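Long-range contact in HIT domain-containing protein (Sulfolobus tokodaii, PDB 2EO4), which binds zinc and probably acts as a nucleotide-binding hydrolase of the histidine triad family, possibly with adenylylsulfatase activity: residues 69-83 with 95-108. Numbering follows the deposited sequence.
Sequences IKDAVKADGLRLLTN and LHVHIIPTWEGDYP. With PO4 (phosphate ion), chain C.
Leu81 and His98 form an antiparallel hydrogen-bonded pair, His98 N reaching Leu81 O at 2.7 Å in a nearly straight bond. The axes of strands 77-83 and 97-102 run at 155°, and equivalent pairs form at Arg79-Ile100 and Gly77-Thr102. At the start of strand 77-83 a classic beta bulge sets both Asp76 and Gly77 against Thr102, whose carbonyl oxygen accepts from both backbone nitrogens.

His98 can be followed outward. Its CB packs on Leu81 CD2 at 3.6 Å; with CG beside the backbone N (chi1 -65°), the ring turns its edge to Leu81 O, which lies in the ring plane beside His98 CD2. ND1 is hydrogen-bonded to His35, while at the tip NE2 donates to phosphate O2 at 3.0 Å and, weakly, to O1. His96 NE2 gives O1 a shorter bond of 2.6 Å, and Asn83 ND2 donates to O2. This anion, probably from the crystallisation liquor, thus bridges both strands beside His96, the predicted AMP-carrying nucleophile of the histidine triad; the backbone nitrogens of Val91 and Ile92 complete its binding site. His94 O, bonded to His96 ND1, would help orient that ring.

At the other end, Trp103 presents its edge to the end of helix 52-72: NE1 donates to Val73 O at 3.1 Å, only 6° out of the ring plane. Ala75 CB and Tyr107 CB cover opposite faces of the indole. Nearby, Glu104 N makes a nearly straight bond to Asp76 OD2.

Leu78, Leu80, Ile99 and Pro101 share the face turned to helix 52-72, where Pro101 CG meets Ile69 CG2 at 3.6 Å. Strand 97-102 lies between strands 36-40 and 77-84, and the latter pairs antiparallel with a strand of the second subunit, continuing the sheet across the dimer.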
loop_
_atom_site.group_PDB
_atom_site.type_symbol
_atom_site.label_atom_id
_atom_site.label_comp_id
_atom_site.label_asym_id
_atom_site.label_seq_id
_atom_site.Cartn_x
_atom_site.Cartn_y
_atom_site.Cartn_z
ATOM N N ILE A 69 0.228 15.588 -3.183
ATOM C CA ILE A 69 1.652 15.651 -2.886
ATOM C C ILE A 69 2.497 15.644 -4.158
ATOM O O ILE A 69 3.434 16.433 -4.285
ATOM C CB ILE A 69 2.088 14.470 -1.990
ATOM C CG1 ILE A 69 1.431 14.598 -0.613
ATOM C CG2 ILE A 69 3.615 14.445 -1.853
ATOM C CD1 ILE A 69 1.620 13.378 0.288
ATOM N N LYS A 70 2.166 14.765 -5.101
ATOM C CA LYS A 70 2.935 14.680 -6.336
ATOM C C LYS A 70 2.966 16.032 -7.037
ATOM O O LYS A 70 4.004 16.462 -7.542
ATOM C CB LYS A 70 2.347 13.628 -7.279
ATOM C CG LYS A 70 3.167 13.463 -8.554
ATOM C CD LYS A 70 2.587 12.428 -9.506
ATOM C CE LYS A 70 3.461 12.316 -10.753
ATOM N NZ LYS A 70 2.865 11.435 -11.793
ATOM N N ASP A 71 1.821 16.700 -7.058
ATOM C CA ASP A 71 1.717 18.006 -7.694
ATOM C C ASP A 71 2.512 19.059 -6.925
ATOM O O ASP A 71 3.290 19.814 -7.512
ATOM C CB ASP A 71 0.247 18.424 -7.776
ATOM C CG ASP A 71 0.061 19.783 -8.426
ATOM O OD1 ASP A 71 0.398 19.923 -9.620
ATOM O OD2 ASP A 71 -0.419 20.706 -7.736
ATOM N N ALA A 72 2.323 19.092 -5.609
ATOM C CA ALA A 72 2.987 20.064 -4.743
ATOM C C ALA A 72 4.513 20.035 -4.764
ATOM O O ALA A 72 5.150 21.084 -4.842
ATOM C CB ALA A 72 2.488 19.905 -3.309
ATOM N N VAL A 73 5.107 18.847 -4.686
ATOM C CA VAL A 73 6.563 18.752 -4.687
ATOM C C VAL A 73 7.107 18.355 -6.054
ATOM O O VAL A 73 8.294 18.075 -6.195
ATOM C CB VAL A 73 7.066 17.734 -3.633
ATOM C CG1 VAL A 73 6.553 18.122 -2.256
ATOM C CG2 VAL A 73 6.615 16.331 -4.000
ATOM N N LYS A 74 6.232 18.342 -7.056
ATOM C CA LYS A 74 6.613 17.980 -8.420
ATOM C C LYS A 74 7.398 16.674 -8.464
ATOM O O LYS A 74 8.481 16.594 -9.046
ATOM C CB LYS A 74 7.435 19.107 -9.057
ATOM C CG LYS A 74 6.640 20.384 -9.292
ATOM C CD LYS A 74 5.485 20.135 -10.256
ATOM C CE LYS A 74 4.621 21.379 -10.434
ATOM N NZ LYS A 74 3.948 21.773 -9.164
ATOM N N ALA A 75 6.838 15.643 -7.845
ATOM C CA ALA A 75 7.487 14.341 -7.812
ATOM C C ALA A 75 7.287 13.593 -9.121
ATOM O O ALA A 75 6.280 13.774 -9.806
ATOM C CB ALA A 75 6.929 13.514 -6.651
ATOM N N ASP A 76 8.256 12.753 -9.469
ATOM C CA ASP A 76 8.167 11.950 -10.679
ATOM C C ASP A 76 7.522 10.618 -10.327
ATOM O O ASP A 76 6.988 9.922 -11.190
ATOM C CB ASP A 76 9.555 11.715 -11.265
ATOM C CG ASP A 76 10.183 12.993 -11.771
ATOM O OD1 ASP A 76 9.514 13.687 -12.564
ATOM O OD2 ASP A 76 11.324 13.300 -11.374
ATOM N N GLY A 77 7.579 10.274 -9.047
ATOM C CA GLY A 77 6.987 9.028 -8.601
ATOM C C GLY A 77 6.634 9.064 -7.128
ATOM O O GLY A 77 6.933 10.033 -6.427
ATOM N N LEU A 78 5.986 8.002 -6.664
ATOM C CA LEU A 78 5.588 7.889 -5.265
ATOM C C LEU A 78 5.617 6.427 -4.859
ATOM O O LEU A 78 5.265 5.557 -5.649
ATOM C CB LEU A 78 4.160 8.392 -5.054
ATOM C CG LEU A 78 3.786 9.827 -5.429
ATOM C CD1 LEU A 78 2.268 9.966 -5.339
ATOM C CD2 LEU A 78 4.483 10.817 -4.510
ATOM N N ARG A 79 6.042 6.178 -3.624
ATOM C CA ARG A 79 6.070 4.833 -3.062
ATOM C C ARG A 79 4.969 4.825 -2.004
ATOM O O ARG A 79 4.987 5.656 -1.101
ATOM C CB ARG A 79 7.407 4.552 -2.362
ATOM C CG ARG A 79 8.648 4.570 -3.245
ATOM C CD ARG A 79 9.914 4.674 -2.390
ATOM N NE ARG A 79 9.993 3.619 -1.379
ATOM C CZ ARG A 79 10.800 3.652 -0.322
ATOM N NH1 ARG A 79 11.607 4.688 -0.127
ATOM N NH2 ARG A 79 10.796 2.648 0.549
ATOM N N LEU A 80 4.008 3.911 -2.126
ATOM C CA LEU A 80 2.933 3.796 -1.142
ATOM C C LEU A 80 3.132 2.485 -0.395
ATOM O O LEU A 80 3.347 1.443 -1.017
ATOM C CB LEU A 80 1.561 3.756 -1.813
ATOM C CG LEU A 80 1.190 4.907 -2.742
ATOM C CD1 LEU A 80 -0.284 4.800 -3.102
ATOM C CD2 LEU A 80 1.497 6.227 -2.078
ATOM N N LEU A 81 3.069 2.524 0.928
ATOM C CA LEU A 81 3.242 1.286 1.673
ATOM C C LEU A 81 2.667 1.317 3.073
ATOM O O LEU A 81 2.466 2.375 3.667
ATOM C CB LEU A 81 4.723 0.914 1.765
ATOM C CG LEU A 81 5.627 1.836 2.589
ATOM C CD1 LEU A 81 6.820 1.048 3.107
ATOM C CD2 LEU A 81 6.087 3.008 1.737
ATOM N N THR A 82 2.378 0.128 3.587
ATOM C CA THR A 82 1.888 0.007 4.943
ATOM C C THR A 82 2.491 -1.279 5.466
ATOM O O THR A 82 2.590 -2.276 4.741
ATOM C CB THR A 82 0.341 -0.029 5.019
ATOM O OG1 THR A 82 -0.056 0.004 6.396
ATOM C CG2 THR A 82 -0.223 -1.267 4.332
ATOM N N ASN A 83 2.915 -1.242 6.721
ATOM C CA ASN A 83 3.556 -2.390 7.340
ATOM C C ASN A 83 2.696 -3.041 8.402
ATOM O O ASN A 83 2.031 -2.360 9.179
ATOM C CB ASN A 83 4.886 -1.956 7.951
ATOM C CG ASN A 83 5.815 -1.354 6.928
ATOM O OD1 ASN A 83 6.078 -1.962 5.890
ATOM N ND2 ASN A 83 6.328 -0.156 7.214
ATOM N N LEU A 95 -2.861 1.908 12.168
ATOM C CA LEU A 95 -2.841 1.803 10.714
ATOM C C LEU A 95 -2.549 3.110 9.993
ATOM O O LEU A 95 -3.261 4.098 10.159
ATOM C CB LEU A 95 -4.180 1.240 10.218
ATOM C CG LEU A 95 -4.474 1.239 8.711
ATOM C CD1 LEU A 95 -3.368 0.546 7.931
ATOM C CD2 LEU A 95 -5.808 0.541 8.482
ATOM N N HIS A 96 -1.489 3.107 9.193
ATOM C CA HIS A 96 -1.134 4.280 8.417
ATOM C C HIS A 96 -0.453 3.862 7.134
ATOM O O HIS A 96 0.265 2.859 7.093
ATOM C CB HIS A 96 -0.224 5.230 9.201
ATOM C CG HIS A 96 1.057 4.613 9.671
ATOM N ND1 HIS A 96 1.103 3.643 10.647
ATOM C CD2 HIS A 96 2.344 4.884 9.347
ATOM C CE1 HIS A 96 2.364 3.344 10.909
ATOM N NE2 HIS A 96 3.136 4.084 10.134
ATOM N N VAL A 97 -0.705 4.636 6.088
ATOM C CA VAL A 97 -0.119 4.385 4.779
ATOM C C VAL A 97 0.913 5.465 4.511
ATOM O O VAL A 97 0.625 6.653 4.651
ATOM C CB VAL A 97 -1.191 4.443 3.669
ATOM C CG1 VAL A 97 -0.535 4.315 2.296
ATOM C CG2 VAL A 97 -2.203 3.321 3.873
ATOM N N HIS A 98 2.118 5.045 4.142
ATOM C CA HIS A 98 3.191 5.981 3.833
ATOM C C HIS A 98 3.095 6.412 2.373
ATOM O O HIS A 98 2.841 5.589 1.502
ATOM C CB HIS A 98 4.561 5.311 3.997
ATOM C CG HIS A 98 4.892 4.910 5.399
ATOM N ND1 HIS A 98 5.645 5.701 6.238
ATOM C CD2 HIS A 98 4.616 3.780 6.093
ATOM C CE1 HIS A 98 5.822 5.076 7.390
ATOM N NE2 HIS A 98 5.207 3.908 7.328
ATOM N N ILE A 99 3.299 7.705 2.122
ATOM C CA ILE A 99 3.347 8.231 0.763
ATOM C C ILE A 99 4.725 8.882 0.750
ATOM O O ILE A 99 4.939 9.922 1.380
ATOM C CB ILE A 99 2.281 9.311 0.479
ATOM C CG1 ILE A 99 0.877 8.727 0.640
ATOM C CG2 ILE A 99 2.437 9.815 -0.968
ATOM C CD1 ILE A 99 -0.244 9.771 0.467
ATOM N N ILE A 100 5.658 8.251 0.046
ATOM C CA ILE A 100 7.038 8.720 -0.030
ATOM C C ILE A 100 7.381 9.158 -1.454
ATOM O O ILE A 100 7.513 8.332 -2.355
ATOM C CB ILE A 100 8.001 7.591 0.408
ATOM C CG1 ILE A 100 7.638 7.134 1.825
ATOM C CG2 ILE A 100 9.449 8.079 0.356
ATOM C CD1 ILE A 100 8.420 5.913 2.307
ATOM N N PRO A 101 7.523 10.473 -1.673
ATOM C CA PRO A 101 7.845 11.009 -3.001
ATOM C C PRO A 101 9.233 10.650 -3.517
ATOM O O PRO A 101 10.185 10.516 -2.746
ATOM C CB PRO A 101 7.696 12.522 -2.812
ATOM C CG PRO A 101 6.699 12.639 -1.687
ATOM C CD PRO A 101 7.190 11.564 -0.741
ATOM N N THR A 102 9.338 10.502 -4.831
ATOM C CA THR A 102 10.612 10.195 -5.464
ATOM C C THR A 102 10.781 11.088 -6.688
ATOM O O THR A 102 9.805 11.628 -7.213
ATOM C CB THR A 102 10.697 8.711 -5.907
ATOM O OG1 THR A 102 9.696 8.435 -6.894
ATOM C CG2 THR A 102 10.493 7.787 -4.714
ATOM N N TRP A 103 12.024 11.243 -7.128
ATOM C CA TRP A 103 12.341 12.063 -8.295
ATOM C C TRP A 103 13.409 11.352 -9.106
ATOM O O TRP A 103 14.237 10.626 -8.556
ATOM C CB TRP A 103 12.886 13.429 -7.863
ATOM C CG TRP A 103 11.907 14.269 -7.110
ATOM C CD1 TRP A 103 11.062 15.211 -7.627
ATOM C CD2 TRP A 103 11.650 14.226 -5.703
ATOM N NE1 TRP A 103 10.295 15.757 -6.626
ATOM C CE2 TRP A 103 10.635 15.171 -5.436
ATOM C CE3 TRP A 103 12.180 13.481 -4.642
ATOM C CZ2 TRP A 103 10.137 15.389 -4.148
ATOM C CZ3 TRP A 103 11.682 13.698 -3.359
ATOM C CH2 TRP A 103 10.671 14.645 -3.127
ATOM N N GLU A 104 13.394 11.557 -10.415
ATOM C CA GLU A 104 14.397 10.937 -11.262
ATOM C C GLU A 104 15.695 11.721 -11.109
ATOM O O GLU A 104 16.784 11.199 -11.339
ATOM C CB GLU A 104 13.915 10.910 -12.713
ATOM C CG GLU A 104 13.073 9.677 -13.015
ATOM C CD GLU A 104 12.234 9.815 -14.264
ATOM O OE1 GLU A 104 12.750 10.339 -15.272
ATOM O OE2 GLU A 104 11.059 9.388 -14.239
ATOM N N GLY A 105 15.565 12.975 -10.689
ATOM C CA GLY A 105 16.724 13.822 -10.479
ATOM C C GLY A 105 16.759 14.314 -9.043
ATOM O O GLY A 105 16.983 13.534 -8.117
ATOM N N ASP A 106 16.532 15.612 -8.859
ATOM C CA ASP A 106 16.522 16.221 -7.531
ATOM C C ASP A 106 15.199 16.955 -7.339
ATOM O O ASP A 106 14.550 17.334 -8.315
ATOM C CB ASP A 106 17.681 17.212 -7.390
ATOM C CG ASP A 106 19.036 16.558 -7.574
ATOM O OD1 ASP A 106 19.375 15.654 -6.780
ATOM O OD2 ASP A 106 19.764 16.948 -8.512
ATOM N N TYR A 107 14.796 17.157 -6.088
ATOM C CA TYR A 107 13.545 17.856 -5.819
ATOM C C TYR A 107 13.676 19.347 -6.134
ATOM O O TYR A 107 14.774 19.902 -6.101
ATOM C CB TYR A 107 13.110 17.638 -4.362
ATOM C CG TYR A 107 14.112 18.064 -3.314
ATOM C CD1 TYR A 107 14.378 19.414 -3.080
ATOM C CD2 TYR A 107 14.781 17.117 -2.539
ATOM C CE1 TYR A 107 15.283 19.810 -2.098
ATOM C CE2 TYR A 107 15.689 17.500 -1.555
ATOM C CZ TYR A 107 15.935 18.848 -1.340
ATOM O OH TYR A 107 16.829 19.234 -0.366
ATOM N N PRO A 108 12.549 20.010 -6.448
ATOM C CA PRO A 108 12.465 21.436 -6.789
ATOM C C PRO A 108 13.379 22.378 -6.005
ATOM O O PRO A 108 13.701 22.135 -4.842
ATOM C CB PRO A 108 10.990 21.747 -6.571
ATOM C CG PRO A 108 10.337 20.486 -7.025
ATOM C CD PRO A 108 11.199 19.420 -6.376
HETATM P P PO4 C . 5.803 2.240 10.360
HETATM O O1 PO4 C . 5.658 3.710 10.238
HETATM O O2 PO4 C . 5.234 1.576 9.161
HETATM O O3 PO4 C . 7.253 1.900 10.476
HETATM O O4 PO4 C . 5.084 1.769 11.576
HETATM O O HOH W 1 9.563 8.242 -12.082
HETATM O O HOH W 2 2.702 1.306 8.169
#